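Local coordinates for uncharacterized protein (Bacteroides uniformis, PDB 4IYK) that is of unknown function but is thought to bind carbohydrate, pairing a transthyretin-like domain with an immunoglobulin-like E-set domain, at residues Tyr106-Val114 and Phe199-Val210. Numbering follows the deposited sequence.
Sequences YIRVKSPKV and FRIGALADVSGV
Y106 and I107 both close on A205, among the tightest apolar contacts between the two segments. The CD1 methyl of I107 presses on A205 CB at 3.5 Å, and Y106 CB touches that same A205 CB at 3.6 Å. With CG anti to its carbonyl carbon (chi1 -60°), Y106 extends its ring along the loop that follows strand 199-206. V207 lays CG2 over one ring face, 4.1 Å from the centroid and shifted toward the rim, a CH-pi contact. Past the ring, Y106 OH meets V210 CB at 3.3 Å, and a water sits between Y106 OH and V210 O and donates to the carbonyl. Y83 meets the tyrosine ring edge-to-face, while the N-H of I107 is bonded to N216 OD1. Replacing Y106 by alanine is likely to leave V207 CG2 without an aromatic face to rest on, and the water without one of its partners.

Beyond A203, which touches I107 CG2, the solvent side begins at P112, though I201 itself is still buried. I201 spans the corner at S111: its CG2 is 4.0 Å from V109 CG1, and its CD1 fits between P112 CB and V114 CG2, the latter 3.8 Å away. P112 is solvent-exposed. V114 CG1 touches F199 CB, and the phenyl ring then leads away to L141 and A143. Strands 107-117 and 196-206 belong to different sheets of what is probably the beta-sandwich of an E-set domain; apolar side chains, aliphatic along the strands and aromatic at the Y106 end, join them, and the polar link between the segments is the water at Y106 OH.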
ATOM      1  N   TYR A 106      -8.815   4.273   0.432  1.00 33.10           N
ATOM      2  CA  TYR A 106      -9.139   5.672   0.729  1.00 33.19           C
ATOM      3  C   TYR A 106      -8.801   6.546  -0.471  1.00 35.29           C
ATOM      4  O   TYR A 106      -9.547   7.450  -0.822  1.00 36.30           O
ATOM      5  CB  TYR A 106      -8.387   6.148   1.989  1.00 35.74           C
ATOM      6  CG  TYR A 106      -8.729   5.348   3.228  1.00 37.96           C
ATOM      7  CD1 TYR A 106     -10.057   5.149   3.609  1.00 41.19           C
ATOM      8  CD2 TYR A 106      -7.729   4.803   4.029  1.00 38.26           C
ATOM      9  CE1 TYR A 106     -10.381   4.402   4.737  1.00 42.21           C
ATOM     10  CE2 TYR A 106      -8.040   4.054   5.163  1.00 39.93           C
ATOM     11  CZ  TYR A 106      -9.372   3.857   5.512  1.00 46.70           C
ATOM     12  OH  TYR A 106      -9.704   3.121   6.623  1.00 41.71           O
ATOM     13  N   ILE A 107      -7.681   6.233  -1.129  1.00 31.50           N
ATOM     14  CA  ILE A 107      -7.174   6.949  -2.291  1.00 31.73           C
ATOM     15  C   ILE A 107      -6.704   5.959  -3.362  1.00 34.77           C
ATOM     16  O   ILE A 107      -6.030   4.978  -3.038  1.00 31.09           O
ATOM     17  CB  ILE A 107      -5.988   7.891  -1.859  1.00 33.58           C
ATOM     18  CG1 ILE A 107      -6.474   9.020  -0.909  1.00 35.04           C
ATOM     19  CG2 ILE A 107      -5.213   8.457  -3.088  1.00 31.38           C
ATOM     20  CD1 ILE A 107      -5.379   9.849  -0.320  1.00 36.65           C
ATOM     21  N   ARG A 108      -6.973   6.290  -4.645  1.00 32.50           N
ATOM     22  CA  ARG A 108      -6.442   5.562  -5.801  1.00 31.19           C
ATOM     23  C   ARG A 108      -5.406   6.450  -6.482  1.00 34.91           C
ATOM     24  O   ARG A 108      -5.704   7.612  -6.747  1.00 35.25           O
ATOM     25  CB  ARG A 108      -7.569   5.209  -6.793  1.00 33.16           C
ATOM     26  CG  ARG A 108      -8.532   4.158  -6.314  1.00 38.60           C
ATOM     27  CD  ARG A 108      -9.638   3.880  -7.340  1.00 43.08           C
ATOM     28  NE  ARG A 108     -10.576   2.917  -6.766  1.00 40.32           N
ATOM     29  CZ  ARG A 108     -11.740   3.205  -6.208  1.00 51.12           C
ATOM     30  NH1 ARG A 108     -12.223   4.442  -6.260  1.00 46.01           N
ATOM     31  NH2 ARG A 108     -12.468   2.244  -5.651  1.00 45.20           N
ATOM     32  N   VAL A 109      -4.190   5.941  -6.754  1.00 32.11           N
ATOM     33  CA  VAL A 109      -3.200   6.743  -7.483  1.00 31.00           C
ATOM     34  C   VAL A 109      -3.464   6.521  -8.969  1.00 35.91           C
ATOM     35  O   VAL A 109      -3.466   5.376  -9.422  1.00 33.44           O
ATOM     36  CB  VAL A 109      -1.736   6.462  -7.101  1.00 31.55           C
ATOM     37  CG1 VAL A 109      -0.797   7.338  -7.911  1.00 31.12           C
ATOM     38  CG2 VAL A 109      -1.508   6.676  -5.610  1.00 30.94           C
ATOM     39  N   LYS A 110      -3.708   7.601  -9.712  1.00 35.07           N
ATOM     40  CA  LYS A 110      -4.034   7.485 -11.131  1.00 36.06           C
ATOM     41  C   LYS A 110      -2.911   7.955 -12.043  1.00 41.86           C
ATOM     42  O   LYS A 110      -2.207   8.927 -11.744  1.00 40.76           O
ATOM     43  CB  LYS A 110      -5.324   8.253 -11.473  1.00 37.51           C
ATOM     44  CG  LYS A 110      -6.548   7.869 -10.623  1.00 43.81           C
ATOM     45  CD  LYS A 110      -6.909   6.365 -10.663  1.00 54.61           C
ATOM     46  CE  LYS A 110      -7.596   5.902 -11.931  1.00 66.98           C
ATOM     47  NZ  LYS A 110      -7.875   4.441 -11.895  1.00 76.05           N
ATOM     48  N   SER A 111      -2.811   7.280 -13.211  1.00 38.94           N
ATOM     49  CA  SER A 111      -1.819   7.524 -14.255  1.00 39.04           C
ATOM     50  C   SER A 111      -0.397   7.689 -13.645  1.00 39.98           C
ATOM     51  O   SER A 111       0.269   8.678 -13.956  1.00 39.87           O
ATOM     52  CB  SER A 111      -2.222   8.751 -15.071  1.00 44.58           C
ATOM     53  OG  SER A 111      -3.490   8.539 -15.665  1.00 57.33           O
ATOM     54  N   PRO A 112       0.064   6.808 -12.717  1.00 35.06           N
ATOM     55  CA  PRO A 112       1.390   7.022 -12.135  1.00 34.04           C
ATOM     56  C   PRO A 112       2.499   6.835 -13.169  1.00 39.38           C
ATOM     57  O   PRO A 112       2.434   5.927 -14.004  1.00 39.08           O
ATOM     58  CB  PRO A 112       1.457   5.962 -11.033  1.00 34.29           C
ATOM     59  CG  PRO A 112       0.601   4.872 -11.517  1.00 38.22           C
ATOM     60  CD  PRO A 112      -0.542   5.566 -12.186  1.00 35.19           C
ATOM     61  N   LYS A 113       3.489   7.727 -13.128  1.00 36.62           N
ATOM     62  CA  LYS A 113       4.663   7.708 -13.998  1.00 36.70           C
ATOM     63  C   LYS A 113       5.882   8.083 -13.163  1.00 37.62           C
ATOM     64  O   LYS A 113       5.841   9.109 -12.498  1.00 37.12           O
ATOM     65  CB  LYS A 113       4.455   8.704 -15.153  1.00 41.32           C
ATOM     66  CG  LYS A 113       5.177   8.383 -16.445  1.00 59.82           C
ATOM     67  CD  LYS A 113       4.880   9.478 -17.474  1.00 74.21           C
ATOM     68  CE  LYS A 113       5.617   9.305 -18.784  1.00 92.22           C
ATOM     69  NZ  LYS A 113       5.434  10.480 -19.686  1.00102.94           N
ATOM     70  N   VAL A 114       6.944   7.244 -13.157  1.00 32.65           N
ATOM     71  CA  VAL A 114       8.184   7.551 -12.429  1.00 31.04           C
ATOM     72  C   VAL A 114       9.335   7.402 -13.427  1.00 35.32           C
ATOM     73  O   VAL A 114       9.534   6.316 -13.983  1.00 34.83           O
ATOM     74  CB  VAL A 114       8.427   6.723 -11.130  1.00 31.37           C
ATOM     75  CG1 VAL A 114       9.654   7.241 -10.377  1.00 29.73           C
ATOM     76  CG2 VAL A 114       7.203   6.729 -10.211  1.00 30.39           C
ATOM     77  N   PHE A 199      11.204   2.757  -6.752  1.00 22.33           N
ATOM     78  CA  PHE A 199      10.510   4.005  -6.412  1.00 22.31           C
ATOM     79  C   PHE A 199       9.026   3.724  -6.342  1.00 26.85           C
ATOM     80  O   PHE A 199       8.500   2.928  -7.132  1.00 26.53           O
ATOM     81  CB  PHE A 199      10.839   5.117  -7.434  1.00 24.13           C
ATOM     82  CG  PHE A 199      12.310   5.446  -7.486  1.00 25.19           C
ATOM     83  CD1 PHE A 199      12.854   6.419  -6.645  1.00 27.62           C
ATOM     84  CD2 PHE A 199      13.171   4.729  -8.309  1.00 26.06           C
ATOM     85  CE1 PHE A 199      14.232   6.681  -6.647  1.00 27.46           C
ATOM     86  CE2 PHE A 199      14.545   5.001  -8.321  1.00 28.29           C
ATOM     87  CZ  PHE A 199      15.070   5.965  -7.481  1.00 26.16           C
ATOM     88  N   ARG A 200       8.364   4.315  -5.363  1.00 23.77           N
ATOM     89  CA  ARG A 200       6.938   4.064  -5.166  1.00 23.11           C
ATOM     90  C   ARG A 200       6.212   5.315  -4.710  1.00 25.16           C
ATOM     91  O   ARG A 200       6.520   5.892  -3.659  1.00 24.34           O
ATOM     92  CB  ARG A 200       6.746   2.929  -4.145  1.00 22.70           C
ATOM     93  CG  ARG A 200       5.369   2.253  -4.173  1.00 22.90           C
ATOM     94  CD  ARG A 200       5.286   1.284  -3.004  1.00 24.15           C
ATOM     95  NE  ARG A 200       4.156   0.349  -3.104  1.00 24.00           N
ATOM     96  CZ  ARG A 200       3.763  -0.458  -2.120  1.00 31.16           C
ATOM     97  NH1 ARG A 200       4.401  -0.461  -0.965  1.00 21.04           N
ATOM     98  NH2 ARG A 200       2.732  -1.270  -2.292  1.00 22.27           N
ATOM     99  N   ILE A 201       5.237   5.742  -5.510  1.00 21.24           N
ATOM    100  CA  ILE A 201       4.388   6.885  -5.158  1.00 21.21           C
ATOM    101  C   ILE A 201       3.438   6.422  -4.053  1.00 27.15           C
ATOM    102  O   ILE A 201       2.778   5.403  -4.240  1.00 28.22           O
ATOM    103  CB  ILE A 201       3.568   7.392  -6.380  1.00 23.01           C
ATOM    104  CG1 ILE A 201       4.470   7.917  -7.498  1.00 23.23           C
ATOM    105  CG2 ILE A 201       2.492   8.460  -5.943  1.00 24.55           C
ATOM    106  CD1 ILE A 201       3.813   7.872  -8.906  1.00 24.28           C
ATOM    107  N   GLY A 202       3.357   7.185  -2.968  1.00 24.79           N
ATOM    108  CA  GLY A 202       2.427   6.962  -1.873  1.00 25.64           C
ATOM    109  C   GLY A 202       1.542   8.178  -1.618  1.00 29.90           C
ATOM    110  O   GLY A 202       1.969   9.320  -1.812  1.00 28.86           O
ATOM    111  N   ALA A 203       0.315   7.949  -1.158  1.00 27.43           N
ATOM    112  CA  ALA A 203      -0.620   9.019  -0.801  1.00 29.38           C
ATOM    113  C   ALA A 203      -1.335   8.634   0.464  1.00 31.12           C
ATOM    114  O   ALA A 203      -1.923   7.557   0.532  1.00 29.23           O
ATOM    115  CB  ALA A 203      -1.620   9.286  -1.922  1.00 31.06           C
ATOM    116  N   LEU A 204      -1.220   9.493   1.485  1.00 29.60           N
ATOM    117  CA  LEU A 204      -1.810   9.301   2.804  1.00 29.86           C
ATOM    118  C   LEU A 204      -3.088  10.140   2.938  1.00 34.87           C
ATOM    119  O   LEU A 204      -3.056  11.373   2.884  1.00 36.01           O
ATOM    120  CB  LEU A 204      -0.793   9.635   3.930  1.00 28.91           C
ATOM    121  CG  LEU A 204      -1.274   9.361   5.385  1.00 33.19           C
ATOM    122  CD1 LEU A 204      -1.507   7.866   5.629  1.00 31.40           C
ATOM    123  CD2 LEU A 204      -0.271   9.944   6.426  1.00 34.11           C
ATOM    124  N   ALA A 205      -4.212   9.458   3.131  1.00 32.12           N
ATOM    125  CA  ALA A 205      -5.516  10.118   3.309  1.00 33.20           C
ATOM    126  C   ALA A 205      -5.735  10.564   4.751  1.00 39.95           C
ATOM    127  O   ALA A 205      -5.038  10.121   5.654  1.00 39.01           O
ATOM    128  CB  ALA A 205      -6.639   9.173   2.897  1.00 33.20           C
ATOM    129  N   ASP A 206      -6.755  11.400   4.945  1.00 40.09           N
ATOM    130  CA  ASP A 206      -7.289  11.877   6.214  1.00 41.61           C
ATOM    131  C   ASP A 206      -8.782  11.477   6.199  1.00 48.14           C
ATOM    132  O   ASP A 206      -9.522  11.907   5.306  1.00 46.44           O
ATOM    133  CB  ASP A 206      -7.025  13.383   6.341  1.00 44.69           C
ATOM    134  CG  ASP A 206      -7.669  14.055   7.541  1.00 61.20           C
ATOM    135  OD1 ASP A 206      -7.753  13.412   8.614  1.00 63.21           O
ATOM    136  OD2 ASP A 206      -8.064  15.226   7.413  1.00 65.48           O
ATOM    137  N   VAL A 207      -9.167  10.513   7.092  1.00 47.67           N
ATOM    138  CA  VAL A 207     -10.482   9.854   7.200  1.00 49.34           C
ATOM    139  C   VAL A 207     -10.870   9.638   8.686  1.00 54.86           C
ATOM    140  O   VAL A 207      -9.999   9.322   9.507  1.00 52.55           O
ATOM    141  CB  VAL A 207     -10.470   8.469   6.453  1.00 52.12           C
ATOM    142  CG1 VAL A 207     -11.877   7.872   6.322  1.00 53.37           C
ATOM    143  CG2 VAL A 207      -9.784   8.537   5.087  1.00 49.91           C
ATOM    144  N   SER A 208     -12.182   9.744   9.024  1.00 54.23           N
ATOM    145  CA  SER A 208     -12.642   9.513  10.394  1.00 55.50           C
ATOM    146  C   SER A 208     -13.298   8.152  10.638  1.00 59.50           C
ATOM    147  O   SER A 208     -13.902   7.584   9.736  1.00 59.98           O
ATOM    148  CB  SER A 208     -13.654  10.567  10.779  1.00 62.99           C
ATOM    149  OG  SER A 208     -14.911   9.932  10.919  1.00 72.19           O
ATOM    150  N   GLY A 209     -13.308   7.727  11.904  1.00 56.80           N
ATOM    151  CA  GLY A 209     -13.982   6.505  12.358  1.00 55.79           C
ATOM    152  C   GLY A 209     -13.256   5.227  12.002  1.00 53.89           C
ATOM    153  O   GLY A 209     -13.637   4.142  12.449  1.00 49.30           O
ATOM    154  N   VAL A 210     -12.147   5.368  11.248  1.00 49.80           N
ATOM    155  CA  VAL A 210     -11.418   4.249  10.695  1.00 48.23           C
ATOM    156  C   VAL A 210     -10.094   4.015  11.400  1.00 52.16           C
ATOM    157  O   VAL A 210      -9.269   3.246  10.905  1.00 50.71           O
ATOM    158  CB  VAL A 210     -11.256   4.439   9.163  1.00 50.88           C
ATOM    159  CG1 VAL A 210     -12.621   4.699   8.502  1.00 51.62           C
ATOM    160  CG2 VAL A 210     -10.279   5.567   8.841  1.00 49.90           C
TER
HETATM  161  O   HOH W   1      -7.943   2.719   8.616  1.00 35.66           O